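Local coordinates for proline dehydrogenase (Bradyrhizobium japonicum USDA 110, PDB 3HAZ), which probably oxidises proline to glutamate in two steps, pairing an FAD-dependent proline dehydrogenase with an NAD-dependent 1-pyrroline-5-carboxylate dehydrogenase in a single chain, at residues R45-I50 / A482-P487; D99-G102 / H108-T111; Y192-L197 / A215-T220; H244-F247 / A253-M256; D846-R851 / L883-F888. All blocks are in the same frame, centred on the assembly; numbering follows the deposited sequence.

In the fold
Along the chain, contact 1 closes a long loop that encloses contacts 2, 3 and 4 in that order, and contact 5 follows. Contacts 3 and 4 belong to the proline dehydrogenase barrel, their centres about 23 Å apart, and both involve helices that follow strands of its parallel sheet. Contact 1 lies beside the same half, where helix 33-50 meets the turn after helix 480-483 near the FAD. Contact 2 sits in the helical region related to the DNA-binding family, about 34 Å from contact 3 between centres. Contact 5 is at the NAD site of the aldehyde dehydrogenase half, about 64 Å from contact 1 between centres, so the five sample both catalytic halves.

Contact 1 of 5, residues R45-I50 / A482-P487; sequences RLIEAI and ALLQRP
Leu484, one of the three residues that touch here, presents its backbone carbonyl to the edge of the Arg486 guanidinium: NH1 donates to Leu484 O at 2.6 Å, with the oxygen nearly in the guanidinium plane and the donor in the carbonyl plane. That bond ties off the turn after helix 480-483, which packs against helix 33-50 near the N-terminus, beside the proline dehydrogenase barrel. The joint itself is purely aliphatic. Ile47 is the one residue of 45-50 that bridges the gap, and it uses two branches. With CG2 anti to the backbone N and CG1 beside it (chi1 -71°), the side chain is splayed so that CG2 meets Leu483 CD1 at 3.7 Å while the longer arm runs on toward the turn. All three residues are buried, and Phe469, an FAD-binding residue, and Ala399 pack on Ile47 as well. Arg486 NE also makes a salt bridge to Glu36, a polar tie to helix 33-50. On that helix Glu48 OE2 is bonded to the backbone N of Ala151 of the second subunit. At the far end of the isoleucine, Ile47 CD1 sits 3.7 Å from Leu483 CB and equally 3.7 Å from Leu484 CD2.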
# COMPACT_ATOMS: atom_id res chain seq x y z
N ARG A 45 -19.64 0.17 -42.90
CA ARG A 45 -20.83 -0.29 -43.60
C ARG A 45 -21.12 -1.76 -43.31
O ARG A 45 -22.28 -2.15 -43.18
CB ARG A 45 -20.71 -0.03 -45.10
CG ARG A 45 -20.75 1.45 -45.47
CD ARG A 45 -20.54 1.67 -46.96
NE ARG A 45 -21.56 1.01 -47.78
CZ ARG A 45 -22.68 1.60 -48.20
NH1 ARG A 45 -22.94 2.86 -47.87
NH2 ARG A 45 -23.55 0.92 -48.94
N LEU A 46 -20.08 -2.57 -43.22
CA LEU A 46 -20.25 -3.99 -42.92
C LEU A 46 -20.82 -4.16 -41.51
O LEU A 46 -21.75 -4.93 -41.30
CB LEU A 46 -18.94 -4.76 -43.07
CG LEU A 46 -18.29 -4.78 -44.47
CD1 LEU A 46 -17.01 -5.59 -44.46
CD2 LEU A 46 -19.25 -5.32 -45.52
N ILE A 47 -20.25 -3.43 -40.55
CA ILE A 47 -20.67 -3.54 -39.16
C ILE A 47 -22.09 -2.98 -38.93
O ILE A 47 -22.85 -3.51 -38.14
CB ILE A 47 -19.66 -2.86 -38.23
CG1 ILE A 47 -18.37 -3.68 -38.18
CG2 ILE A 47 -20.25 -2.66 -36.83
CD1 ILE A 47 -17.19 -2.89 -37.64
N GLU A 48 -22.43 -1.91 -39.65
CA GLU A 48 -23.79 -1.37 -39.62
C GLU A 48 -24.79 -2.41 -40.06
O GLU A 48 -25.84 -2.58 -39.43
CB GLU A 48 -23.91 -0.14 -40.53
CG GLU A 48 -23.32 1.12 -39.95
CD GLU A 48 -23.59 2.33 -40.81
OE1 GLU A 48 -23.38 2.23 -42.04
OE2 GLU A 48 -24.01 3.38 -40.27
N ALA A 49 -24.48 -3.11 -41.15
CA ALA A 49 -25.33 -4.19 -41.62
C ALA A 49 -25.41 -5.29 -40.56
O ALA A 49 -26.48 -5.83 -40.30
CB ALA A 49 -24.81 -4.76 -42.94
N ILE A 50 -24.28 -5.62 -39.96
CA ILE A 50 -24.25 -6.66 -38.94
C ILE A 50 -25.15 -6.28 -37.78
O ILE A 50 -25.84 -7.13 -37.21
CB ILE A 50 -22.82 -6.90 -38.42
CG1 ILE A 50 -21.97 -7.61 -39.47
CG2 ILE A 50 -22.87 -7.73 -37.14
CD1 ILE A 50 -20.50 -7.72 -39.07
N ALA A 482 -14.68 1.08 -32.01
CA ALA A 482 -13.86 0.13 -31.26
C ALA A 482 -13.54 -1.13 -32.07
O ALA A 482 -12.45 -1.71 -31.96
CB ALA A 482 -14.54 -0.25 -29.95
N LEU A 483 -14.50 -1.57 -32.88
CA LEU A 483 -14.30 -2.74 -33.72
C LEU A 483 -13.34 -2.42 -34.86
O LEU A 483 -12.86 -3.31 -35.56
CB LEU A 483 -15.64 -3.21 -34.29
CG LEU A 483 -16.74 -3.47 -33.26
CD1 LEU A 483 -18.09 -3.57 -33.93
CD2 LEU A 483 -16.45 -4.72 -32.45
N LEU A 484 -13.05 -1.13 -35.02
CA LEU A 484 -12.29 -0.63 -36.16
C LEU A 484 -10.85 -0.27 -35.82
O LEU A 484 -10.10 0.20 -36.68
CB LEU A 484 -12.98 0.58 -36.77
CG LEU A 484 -14.30 0.30 -37.49
CD1 LEU A 484 -14.75 1.52 -38.27
CD2 LEU A 484 -14.13 -0.90 -38.40
N GLN A 485 -10.47 -0.47 -34.57
CA GLN A 485 -9.10 -0.20 -34.15
C GLN A 485 -8.15 -1.04 -34.99
O GLN A 485 -8.33 -2.25 -35.12
CB GLN A 485 -8.92 -0.55 -32.68
CG GLN A 485 -7.51 -0.30 -32.15
CD GLN A 485 -7.18 -1.16 -30.94
OE1 GLN A 485 -6.53 -0.70 -29.99
NE2 GLN A 485 -7.62 -2.42 -30.97
N ARG A 486 -7.14 -0.40 -35.57
CA ARG A 486 -6.13 -1.15 -36.31
C ARG A 486 -5.24 -1.96 -35.38
O ARG A 486 -4.87 -1.49 -34.30
CB ARG A 486 -5.32 -0.24 -37.22
CG ARG A 486 -5.86 -0.15 -38.66
CD ARG A 486 -7.37 0.01 -38.69
NE ARG A 486 -7.82 0.70 -39.90
CZ ARG A 486 -9.00 1.32 -40.01
NH1 ARG A 486 -9.85 1.33 -38.99
NH2 ARG A 486 -9.33 1.94 -41.14
N PRO A 487 -4.90 -3.20 -35.78
CA PRO A 487 -4.09 -4.10 -34.97
C PRO A 487 -2.74 -3.49 -34.58
O PRO A 487 -2.32 -3.62 -33.43
CB PRO A 487 -3.88 -5.31 -35.90
CG PRO A 487 -5.12 -5.31 -36.76
CD PRO A 487 -5.42 -3.86 -37.00

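Contact 2 of 5, residues D99-G102 / H108-T111; sequences DKLG and HHET
His109 and the 100-102 backbone meet across a short loop, and the polar part of the meeting goes through one water. That water accepts the N-H of Gly102 at 2.9 Å and lies 2.8 Å from His109 ND1, so it links Gly102 to a side chain of helix 106-115. No direct hydrogen bond crosses between the segments. Next come the contacts at the rim of the imidazole: the carbonyl oxygen of Lys100 stands at the ring edge, near its plane, 3.6 Å from His109 CE1. The ring is brought there by a first torsion that sets CG anti to the carbonyl carbon (chi1 -63°). The remaining contacts are looser van der Waals approaches. Leu101 CD1 comes within 4.2 Å of His109 ND1, and Lys100 CB lies 4.2 Å from His109 CE1 before the rest of the lysine turns off to give NZ to the carbonyl of Arg130. Phe96 meets the histidine ring edge-to-face, and Ile142 of helix 140-149 packs on both Leu101 and His109. Together this is a tight connection between the consecutive helices 90-100 and 106-115, with a buried histidine facing the loop, in the region related to the DNA-binding domain of proline dehydrogenases.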
# COMPACT_ATOMS: atom_id res chain seq x y z
N ASP A 99 -44.21 -29.90 -21.15
CA ASP A 99 -44.68 -30.71 -20.03
C ASP A 99 -43.57 -31.30 -19.17
O ASP A 99 -43.73 -31.40 -17.95
CB ASP A 99 -45.59 -31.84 -20.52
CG ASP A 99 -46.90 -31.32 -21.11
OD1 ASP A 99 -47.21 -30.12 -20.93
OD2 ASP A 99 -47.60 -32.12 -21.76
N LYS A 100 -42.47 -31.69 -19.79
CA LYS A 100 -41.43 -32.46 -19.10
C LYS A 100 -40.16 -31.66 -18.86
O LYS A 100 -39.65 -31.61 -17.74
CB LYS A 100 -41.09 -33.72 -19.91
CG LYS A 100 -42.26 -34.65 -20.16
CD LYS A 100 -42.73 -35.29 -18.86
CE LYS A 100 -43.92 -36.21 -19.08
NZ LYS A 100 -44.45 -36.76 -17.80
N LEU A 101 -39.65 -31.05 -19.92
CA LEU A 101 -38.43 -30.26 -19.84
C LEU A 101 -38.57 -29.15 -18.80
O LEU A 101 -39.56 -28.43 -18.77
CB LEU A 101 -38.10 -29.66 -21.21
CG LEU A 101 -36.83 -28.79 -21.25
CD1 LEU A 101 -35.63 -29.58 -20.76
CD2 LEU A 101 -36.59 -28.26 -22.66
N GLY A 102 -37.58 -29.03 -17.92
CA GLY A 102 -37.58 -27.98 -16.93
C GLY A 102 -38.46 -28.29 -15.73
O GLY A 102 -38.38 -27.60 -14.71
N HIS A 108 -31.45 -36.86 -16.27
CA HIS A 108 -31.97 -37.83 -17.22
C HIS A 108 -32.08 -37.25 -18.64
O HIS A 108 -31.65 -37.87 -19.61
CB HIS A 108 -33.34 -38.36 -16.75
CG HIS A 108 -33.88 -39.47 -17.59
ND1 HIS A 108 -33.41 -40.76 -17.51
CD2 HIS A 108 -34.88 -39.50 -18.51
CE1 HIS A 108 -34.09 -41.53 -18.35
NE2 HIS A 108 -34.98 -40.79 -18.96
N HIS A 109 -32.64 -36.05 -18.75
CA HIS A 109 -32.76 -35.42 -20.06
C HIS A 109 -31.40 -35.12 -20.68
O HIS A 109 -31.19 -35.35 -21.87
CB HIS A 109 -33.62 -34.15 -20.01
CG HIS A 109 -35.04 -34.39 -19.60
ND1 HIS A 109 -35.83 -33.41 -19.05
CD2 HIS A 109 -35.80 -35.51 -19.65
CE1 HIS A 109 -37.03 -33.91 -18.78
NE2 HIS A 109 -37.03 -35.18 -19.14
N GLU A 110 -30.49 -34.58 -19.87
CA GLU A 110 -29.14 -34.29 -20.35
C GLU A 110 -28.41 -35.57 -20.76
O GLU A 110 -27.74 -35.62 -21.79
CB GLU A 110 -28.33 -33.55 -19.27
CG GLU A 110 -26.94 -33.14 -19.74
CD GLU A 110 -26.19 -32.25 -18.75
OE1 GLU A 110 -26.64 -32.11 -17.59
OE2 GLU A 110 -25.14 -31.70 -19.13
N THR A 111 -28.55 -36.61 -19.94
CA THR A 111 -27.89 -37.89 -20.22
C THR A 111 -28.45 -38.56 -21.47
O THR A 111 -27.69 -38.97 -22.36
CB THR A 111 -27.98 -38.84 -19.01
OG1 THR A 111 -27.36 -38.20 -17.88
CG2 THR A 111 -27.26 -40.16 -19.28
O HOH W 1 -35.65 -31.16 -17.41

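Contact 3 of 5, residues Y192-L197 / A215-T220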
# COMPACT_ATOMS: atom_id res chain seq x y z
N TYR A 192 -23.98 -24.42 -51.00
CA TYR A 192 -23.01 -24.51 -49.91
C TYR A 192 -21.92 -25.54 -50.17
O TYR A 192 -22.16 -26.58 -50.79
CB TYR A 192 -23.72 -24.86 -48.60
CG TYR A 192 -24.91 -23.97 -48.33
CD1 TYR A 192 -24.74 -22.64 -47.98
CD2 TYR A 192 -26.20 -24.46 -48.43
CE1 TYR A 192 -25.82 -21.81 -47.74
CE2 TYR A 192 -27.30 -23.64 -48.19
CZ TYR A 192 -27.10 -22.32 -47.84
OH TYR A 192 -28.18 -21.50 -47.60
N SER A 193 -20.72 -25.25 -49.69
CA SER A 193 -19.67 -26.24 -49.65
C SER A 193 -19.75 -26.97 -48.30
O SER A 193 -20.41 -26.49 -47.37
CB SER A 193 -18.30 -25.59 -49.85
OG SER A 193 -18.25 -24.93 -51.10
N PHE A 194 -19.09 -28.12 -48.20
CA PHE A 194 -19.28 -29.01 -47.06
C PHE A 194 -18.08 -28.95 -46.13
O PHE A 194 -16.97 -29.29 -46.51
CB PHE A 194 -19.47 -30.46 -47.53
CG PHE A 194 -20.79 -30.74 -48.21
CD1 PHE A 194 -21.65 -29.71 -48.56
CD2 PHE A 194 -21.14 -32.04 -48.54
CE1 PHE A 194 -22.87 -29.98 -49.21
CE2 PHE A 194 -22.34 -32.32 -49.20
CZ PHE A 194 -23.20 -31.28 -49.53
N ASP A 195 -18.34 -28.51 -44.90
CA ASP A 195 -17.38 -28.64 -43.82
C ASP A 195 -17.74 -29.93 -43.08
O ASP A 195 -18.64 -29.95 -42.24
CB ASP A 195 -17.46 -27.43 -42.89
CG ASP A 195 -16.46 -27.48 -41.75
OD1 ASP A 195 -15.45 -28.22 -41.86
OD2 ASP A 195 -16.67 -26.77 -40.75
N MET A 196 -17.06 -31.02 -43.43
CA MET A 196 -17.41 -32.32 -42.88
C MET A 196 -17.06 -32.43 -41.39
O MET A 196 -15.97 -32.05 -40.96
CB MET A 196 -16.72 -33.43 -43.68
CG MET A 196 -16.93 -33.31 -45.20
SD MET A 196 -18.64 -33.56 -45.73
CE MET A 196 -18.97 -35.13 -44.93
N LEU A 197 -17.99 -32.96 -40.61
CA LEU A 197 -17.82 -33.05 -39.15
C LEU A 197 -16.60 -33.84 -38.66
O LEU A 197 -16.00 -33.51 -37.64
CB LEU A 197 -19.08 -33.65 -38.53
CG LEU A 197 -20.10 -32.65 -37.96
CD1 LEU A 197 -20.20 -31.44 -38.85
CD2 LEU A 197 -21.45 -33.33 -37.78
N ALA A 215 -16.16 -39.71 -49.43
CA ALA A 215 -16.40 -40.23 -50.77
C ALA A 215 -17.85 -40.03 -51.15
O ALA A 215 -18.15 -39.56 -52.24
CB ALA A 215 -16.02 -41.71 -50.84
N SER A 216 -18.75 -40.37 -50.23
CA SER A 216 -20.18 -40.17 -50.44
C SER A 216 -20.53 -38.69 -50.61
O SER A 216 -21.38 -38.34 -51.43
CB SER A 216 -21.00 -40.78 -49.30
OG SER A 216 -20.92 -42.20 -49.30
N ALA A 217 -19.90 -37.82 -49.82
CA ALA A 217 -20.19 -36.39 -49.88
C ALA A 217 -19.77 -35.81 -51.23
O ALA A 217 -20.48 -35.00 -51.84
CB ALA A 217 -19.49 -35.64 -48.72
N ILE A 218 -18.59 -36.21 -51.69
CA ILE A 218 -18.07 -35.80 -52.98
C ILE A 218 -19.03 -36.16 -54.13
O ILE A 218 -19.27 -35.35 -55.02
CB ILE A 218 -16.66 -36.38 -53.21
CG1 ILE A 218 -15.65 -35.63 -52.34
CG2 ILE A 218 -16.27 -36.31 -54.68
CD1 ILE A 218 -14.28 -36.33 -52.25
N GLU A 219 -19.61 -37.36 -54.09
CA GLU A 219 -20.61 -37.74 -55.10
C GLU A 219 -21.87 -36.88 -55.01
O GLU A 219 -22.38 -36.39 -56.02
CB GLU A 219 -20.95 -39.23 -55.01
CG GLU A 219 -19.78 -40.12 -55.36
CD GLU A 219 -19.06 -39.67 -56.62
OE1 GLU A 219 -19.73 -39.52 -57.67
OE2 GLU A 219 -17.83 -39.46 -56.57
N THR A 220 -22.37 -36.68 -53.79
CA THR A 220 -23.54 -35.83 -53.60
C THR A 220 -23.30 -34.42 -54.12
O THR A 220 -24.09 -33.89 -54.91
CB THR A 220 -23.96 -35.76 -52.12
OG1 THR A 220 -24.35 -37.06 -51.67
CG2 THR A 220 -25.12 -34.77 -51.92
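Ala217 CB is the point on which two side chains of strand 193-196 converge. Met196 SD lies 3.7 Å from Ala217 CB and Met196 CE 3.9 Å from it, so the thioether end rests against the methyl with both its sulfur and its terminal carbon. Phe194 comes at the same methyl with its rim: CD2 is 4.0 Å from Ala217 CB, which sits near the plane of the ring at its edge and not over a face. Farther along that rim, Phe194 CE2 passes 4.2 Å from Ala217 O. Bends in the methionine at chi2 (-67°) and again at chi3 bring SD and CE to the alanine methyl. Phe194 and Met196 are two apart on the strand, so both point toward the helix; the nearest CA pair is Phe194 and Ala217, 8.0 Å apart. All three residues are buried. This is the strand-to-helix packing of a beta-alpha-beta crossover in the proline dehydrogenase (beta/alpha)8 barrel: strand 193-196 runs parallel to strands 235-238 and 440-448, Ile236 of the former also touches Met196 and Ala217, and helix 175-182 closes the neighbouring side, with Leu179 on Phe194 and Ile175 on Met196.

Contact 4 of 5, residues H244-F247 / A253-M256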
# COMPACT_ATOMS: atom_id res chain seq x y z
N HIS A 244 -6.72 -41.22 -40.54
CA HIS A 244 -5.70 -42.09 -39.96
C HIS A 244 -5.78 -42.07 -38.43
O HIS A 244 -5.89 -40.99 -37.84
CB HIS A 244 -4.30 -41.67 -40.43
CG HIS A 244 -3.27 -42.73 -40.25
ND1 HIS A 244 -2.68 -43.00 -39.03
CD2 HIS A 244 -2.73 -43.61 -41.13
CE1 HIS A 244 -1.82 -44.00 -39.17
NE2 HIS A 244 -1.83 -44.38 -40.44
N PRO A 245 -5.74 -43.25 -37.79
CA PRO A 245 -5.97 -43.45 -36.35
C PRO A 245 -4.76 -43.11 -35.46
O PRO A 245 -4.93 -42.96 -34.25
CB PRO A 245 -6.27 -44.96 -36.24
CG PRO A 245 -6.05 -45.55 -37.62
CD PRO A 245 -5.39 -44.51 -38.47
N ARG A 246 -3.57 -43.03 -36.04
CA ARG A 246 -2.42 -42.51 -35.30
C ARG A 246 -1.74 -41.45 -36.15
O ARG A 246 -0.60 -41.64 -36.57
CB ARG A 246 -1.39 -43.61 -34.96
CG ARG A 246 -1.87 -44.74 -34.05
CD ARG A 246 -2.32 -44.28 -32.66
NE ARG A 246 -1.36 -43.44 -31.96
CZ ARG A 246 -1.39 -43.19 -30.65
NH1 ARG A 246 -2.32 -43.76 -29.89
NH2 ARG A 246 -0.49 -42.40 -30.09
N PHE A 247 -2.45 -40.35 -36.39
CA PHE A 247 -1.91 -39.24 -37.16
C PHE A 247 -1.03 -38.38 -36.25
O PHE A 247 -1.51 -37.46 -35.58
CB PHE A 247 -3.03 -38.40 -37.79
CG PHE A 247 -2.53 -37.30 -38.69
CD1 PHE A 247 -2.81 -35.98 -38.42
CD2 PHE A 247 -1.77 -37.60 -39.81
CE1 PHE A 247 -2.35 -34.97 -39.24
CE2 PHE A 247 -1.30 -36.60 -40.64
CZ PHE A 247 -1.59 -35.29 -40.36
N ALA A 253 6.25 -42.84 -40.29
CA ALA A 253 6.55 -43.88 -41.28
C ALA A 253 5.29 -44.58 -41.79
O ALA A 253 5.08 -44.68 -43.00
CB ALA A 253 7.55 -44.90 -40.73
N ARG A 254 4.44 -45.05 -40.88
CA ARG A 254 3.22 -45.73 -41.31
C ARG A 254 2.20 -44.77 -41.92
O ARG A 254 1.46 -45.15 -42.82
CB ARG A 254 2.60 -46.53 -40.16
CG ARG A 254 2.00 -45.67 -39.06
CD ARG A 254 1.23 -46.53 -38.08
NE ARG A 254 -0.03 -47.01 -38.64
CZ ARG A 254 -1.07 -47.41 -37.92
NH1 ARG A 254 -2.18 -47.82 -38.51
NH2 ARG A 254 -0.99 -47.40 -36.59
N VAL A 255 2.17 -43.53 -41.43
CA VAL A 255 1.28 -42.51 -41.97
C VAL A 255 1.53 -42.24 -43.46
O VAL A 255 0.60 -42.20 -44.26
CB VAL A 255 1.36 -41.18 -41.17
CG1 VAL A 255 0.61 -40.04 -41.90
CG2 VAL A 255 0.79 -41.37 -39.77
N MET A 256 2.80 -42.09 -43.84
CA MET A 256 3.14 -41.78 -45.22
C MET A 256 2.76 -42.92 -46.16
O MET A 256 2.46 -42.71 -47.33
CB MET A 256 4.64 -41.48 -45.35
CG MET A 256 5.08 -40.25 -44.57
SD MET A 256 4.16 -38.79 -45.07
CE MET A 256 4.60 -38.73 -46.81
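Phe247 and Val255 mark the closest backbone approach, 6.6 Å between their CA atoms, where the irregular loop 244-247 folds back on the start of helix 252-272. Val255 fills the angle between them with both methyls: CG1, anti to the backbone N (chi1 170°), is turned to Phe247, which leaves CG2 for His244. Its CG2 stands over one face of the His244 imidazole, 3.9 Å from the centroid and 17° off the ring normal, a CH-pi contact, and also lies 3.5 Å from Arg246 O; CG1 meets the edge of the Phe247 ring, 4.0 Å from CD2. Pro245 CD lies over the rim of the opposite face of the imidazole. The ring is fixed in rotation as well: ND1 accepts the backbone N-H of Arg246 at 3.1 Å, tilted from the ring plane, and NE2 is bonded to Glu258. This loop and helix follow strand 235-238 of the proline dehydrogenase barrel, and here the barrel touches the aldehyde dehydrogenase half, because Arg254 NH1 reaches Glu820 in a salt bridge. Arg254 lays a guanidinium face over the rim of His244, with NE 3.5 Å from CE1 and the two planes 69° apart, while NE bridges to the same Glu258. With an alanine here, Glu820 and Glu258 would each probably lose a salt-bridge partner, and His244 the guanidinium face at its edge. Arg246 crosses Arg254 obliquely, its CG 3.8 Å from Arg254 NH2, and its own NH2 pairs with Glu248.

Contact 5 of 5, residues D846-R851 / L883-F888; sequences DAHIAR and LTEEVF. With NAD (nicotinamide-adenine-dinucleotide), chain D.
The Glu-x-Phe-Gly-Pro motif of aldehyde dehydrogenases, part of the NAD pocket, begins at Glu886, and here the residue between its glutamate and phenylalanine packs on helix 839-855. That residue, Val887, places CG2 over the centre of the His848 ring, 3.6 Å from the centroid and 7° off the normal, a CH-pi contact, while CG1 lies 3.8 Å from CG of the same ring. In His848 a chi1 of 179° carries the imidazole off the helix toward the loop, and chi2 of 79° turns its face to Val887. Leu883 CD1 lies 4.3 Å from His848 CE1. The histidine's other mooring is NE2, hydrogen-bonded to NE2 of His893 on strand 891-897. A serine in place of His848 would probably cost Val887 the flat surface beneath its methyls and His893 its hydrogen-bond partner at NE2, freeing the loop behind the cofactor to shift. On the other side of this loop, Phe888 has C5D of NAD over the rim of one ring face, and Glu886 reaches the nicotinamide ribose, with OE2 also bonded to the N-H of Gly763. The two carboxylate oxygens of Glu886 divide the ribose diol: O3D of NAD donates to Glu886 OE1 at 2.6 Å, and O2D of NAD to Glu886 OE2 at 2.9 Å.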
# COMPACT_ATOMS: atom_id res chain seq x y z
N ASP A 846 0.41 -62.95 -17.49
CA ASP A 846 -0.13 -63.98 -18.36
C ASP A 846 -1.08 -64.90 -17.59
O ASP A 846 -2.07 -65.38 -18.15
CB ASP A 846 0.99 -64.79 -19.01
CG ASP A 846 1.65 -64.04 -20.15
OD1 ASP A 846 1.15 -62.96 -20.53
OD2 ASP A 846 2.67 -64.53 -20.68
N ALA A 847 -0.78 -65.13 -16.32
CA ALA A 847 -1.64 -65.97 -15.48
C ALA A 847 -2.99 -65.31 -15.26
O ALA A 847 -4.03 -65.96 -15.34
CB ALA A 847 -0.95 -66.27 -14.15
N HIS A 848 -2.98 -64.01 -14.96
CA HIS A 848 -4.23 -63.25 -14.79
C HIS A 848 -5.05 -63.21 -16.07
O HIS A 848 -6.28 -63.32 -16.05
CB HIS A 848 -3.93 -61.82 -14.32
CG HIS A 848 -5.16 -60.98 -14.15
ND1 HIS A 848 -5.97 -61.07 -13.03
CD2 HIS A 848 -5.71 -60.03 -14.94
CE1 HIS A 848 -6.98 -60.22 -13.15
NE2 HIS A 848 -6.84 -59.58 -14.30
N ILE A 849 -4.36 -63.03 -17.20
CA ILE A 849 -5.02 -63.02 -18.50
C ILE A 849 -5.69 -64.37 -18.78
O ILE A 849 -6.85 -64.42 -19.20
CB ILE A 849 -4.03 -62.66 -19.62
CG1 ILE A 849 -3.80 -61.15 -19.63
CG2 ILE A 849 -4.56 -63.14 -20.98
CD1 ILE A 849 -2.54 -60.70 -20.35
N ALA A 850 -4.97 -65.46 -18.52
CA ALA A 850 -5.54 -66.80 -18.71
C ALA A 850 -6.79 -66.98 -17.87
O ALA A 850 -7.81 -67.48 -18.35
CB ALA A 850 -4.50 -67.87 -18.38
N ARG A 851 -6.71 -66.57 -16.60
CA ARG A 851 -7.84 -66.68 -15.69
C ARG A 851 -9.03 -65.84 -16.14
O ARG A 851 -10.18 -66.29 -16.10
CB ARG A 851 -7.41 -66.26 -14.28
CG ARG A 851 -8.51 -66.33 -13.24
N LEU A 883 -12.69 -58.31 -9.78
CA LEU A 883 -11.33 -57.79 -9.75
C LEU A 883 -10.90 -57.56 -8.31
O LEU A 883 -11.43 -56.68 -7.64
CB LEU A 883 -11.22 -56.49 -10.55
CG LEU A 883 -9.82 -55.86 -10.66
CD1 LEU A 883 -8.87 -56.84 -11.32
CD2 LEU A 883 -9.86 -54.54 -11.43
N THR A 884 -9.95 -58.36 -7.83
CA THR A 884 -9.57 -58.30 -6.42
C THR A 884 -8.10 -57.95 -6.17
O THR A 884 -7.69 -57.81 -5.02
CB THR A 884 -9.87 -59.63 -5.70
OG1 THR A 884 -9.32 -60.72 -6.45
CG2 THR A 884 -11.38 -59.83 -5.56
N GLU A 885 -7.32 -57.81 -7.23
CA GLU A 885 -5.91 -57.48 -7.05
C GLU A 885 -5.47 -56.39 -8.01
O GLU A 885 -6.09 -56.19 -9.05
CB GLU A 885 -5.03 -58.71 -7.28
CG GLU A 885 -5.76 -60.04 -7.20
CD GLU A 885 -5.15 -61.08 -8.12
OE1 GLU A 885 -3.91 -61.25 -8.09
OE2 GLU A 885 -5.92 -61.71 -8.89
N GLU A 886 -4.41 -55.69 -7.64
CA GLU A 886 -3.73 -54.82 -8.58
C GLU A 886 -2.92 -55.70 -9.53
O GLU A 886 -2.02 -56.42 -9.11
CB GLU A 886 -2.80 -53.86 -7.84
CG GLU A 886 -2.08 -52.85 -8.75
CD GLU A 886 -0.92 -52.14 -8.04
OE1 GLU A 886 -0.17 -52.83 -7.32
OE2 GLU A 886 -0.77 -50.91 -8.21
N VAL A 887 -3.25 -55.65 -10.82
CA VAL A 887 -2.49 -56.39 -11.82
C VAL A 887 -1.66 -55.38 -12.61
O VAL A 887 -2.20 -54.55 -13.34
CB VAL A 887 -3.42 -57.18 -12.76
CG1 VAL A 887 -2.63 -58.19 -13.58
CG2 VAL A 887 -4.49 -57.89 -11.95
N PHE A 888 -0.34 -55.46 -12.45
CA PHE A 888 0.55 -54.37 -12.85
C PHE A 888 0.97 -54.45 -14.31
O PHE A 888 2.14 -54.63 -14.63
CB PHE A 888 1.79 -54.33 -11.92
CG PHE A 888 2.31 -52.94 -11.67
CD1 PHE A 888 1.57 -52.03 -10.93
CD2 PHE A 888 3.54 -52.54 -12.17
CE1 PHE A 888 2.03 -50.74 -10.70
CE2 PHE A 888 4.02 -51.25 -11.95
CZ PHE A 888 3.26 -50.35 -11.21
PA NAD D . 7.93 -54.23 -4.38
O1A NAD D . 7.02 -54.30 -3.02
O2A NAD D . 7.93 -55.54 -5.05
O5B NAD D . 9.48 -53.82 -3.93
C5B NAD D . 9.93 -52.48 -4.13
C4B NAD D . 11.19 -52.18 -3.30
O4B NAD D . 11.18 -52.72 -1.93
C3B NAD D . 12.54 -52.77 -3.88
O3B NAD D . 13.66 -51.95 -4.02
C2B NAD D . 12.63 -54.09 -3.13
O2B NAD D . 13.76 -54.92 -3.31
C1B NAD D . 12.26 -53.65 -1.78
N9A NAD D . 11.84 -54.78 -0.94
C8A NAD D . 11.31 -55.96 -1.35
N7A NAD D . 11.05 -56.75 -0.19
C5A NAD D . 11.44 -56.00 0.94
C6A NAD D . 11.41 -56.28 2.30
N6A NAD D . 10.90 -57.56 2.77
N1A NAD D . 11.86 -55.36 3.20
C2A NAD D . 12.35 -54.14 2.76
N3A NAD D . 12.38 -53.86 1.42
C4A NAD D . 11.92 -54.80 0.51
O3 NAD D . 7.37 -53.03 -5.40
PN NAD D . 7.85 -53.01 -7.01
O1N NAD D . 7.60 -54.52 -7.67
O2N NAD D . 9.27 -52.64 -7.09
O5D NAD D . 6.95 -51.89 -7.86
C5D NAD D . 5.58 -52.15 -8.12
C4D NAD D . 4.65 -51.65 -6.99
O4D NAD D . 5.00 -50.33 -6.38
C3D NAD D . 3.08 -51.56 -7.22
O3D NAD D . 2.22 -52.28 -6.38
C2D NAD D . 2.91 -50.03 -7.33
O2D NAD D . 1.63 -49.44 -7.50
C1D NAD D . 3.82 -49.56 -6.27
N1N NAD D . 4.15 -48.15 -6.54
C2N NAD D . 3.39 -47.14 -5.93
C3N NAD D . 3.69 -45.74 -6.20
C7N NAD D . 2.86 -44.64 -5.52
O7N NAD D . 3.24 -43.52 -5.57
N7N NAD D . 1.71 -44.98 -4.71
C4N NAD D . 4.80 -45.39 -7.12
C5N NAD D . 5.56 -46.40 -7.73
C6N NAD D . 5.25 -47.82 -7.45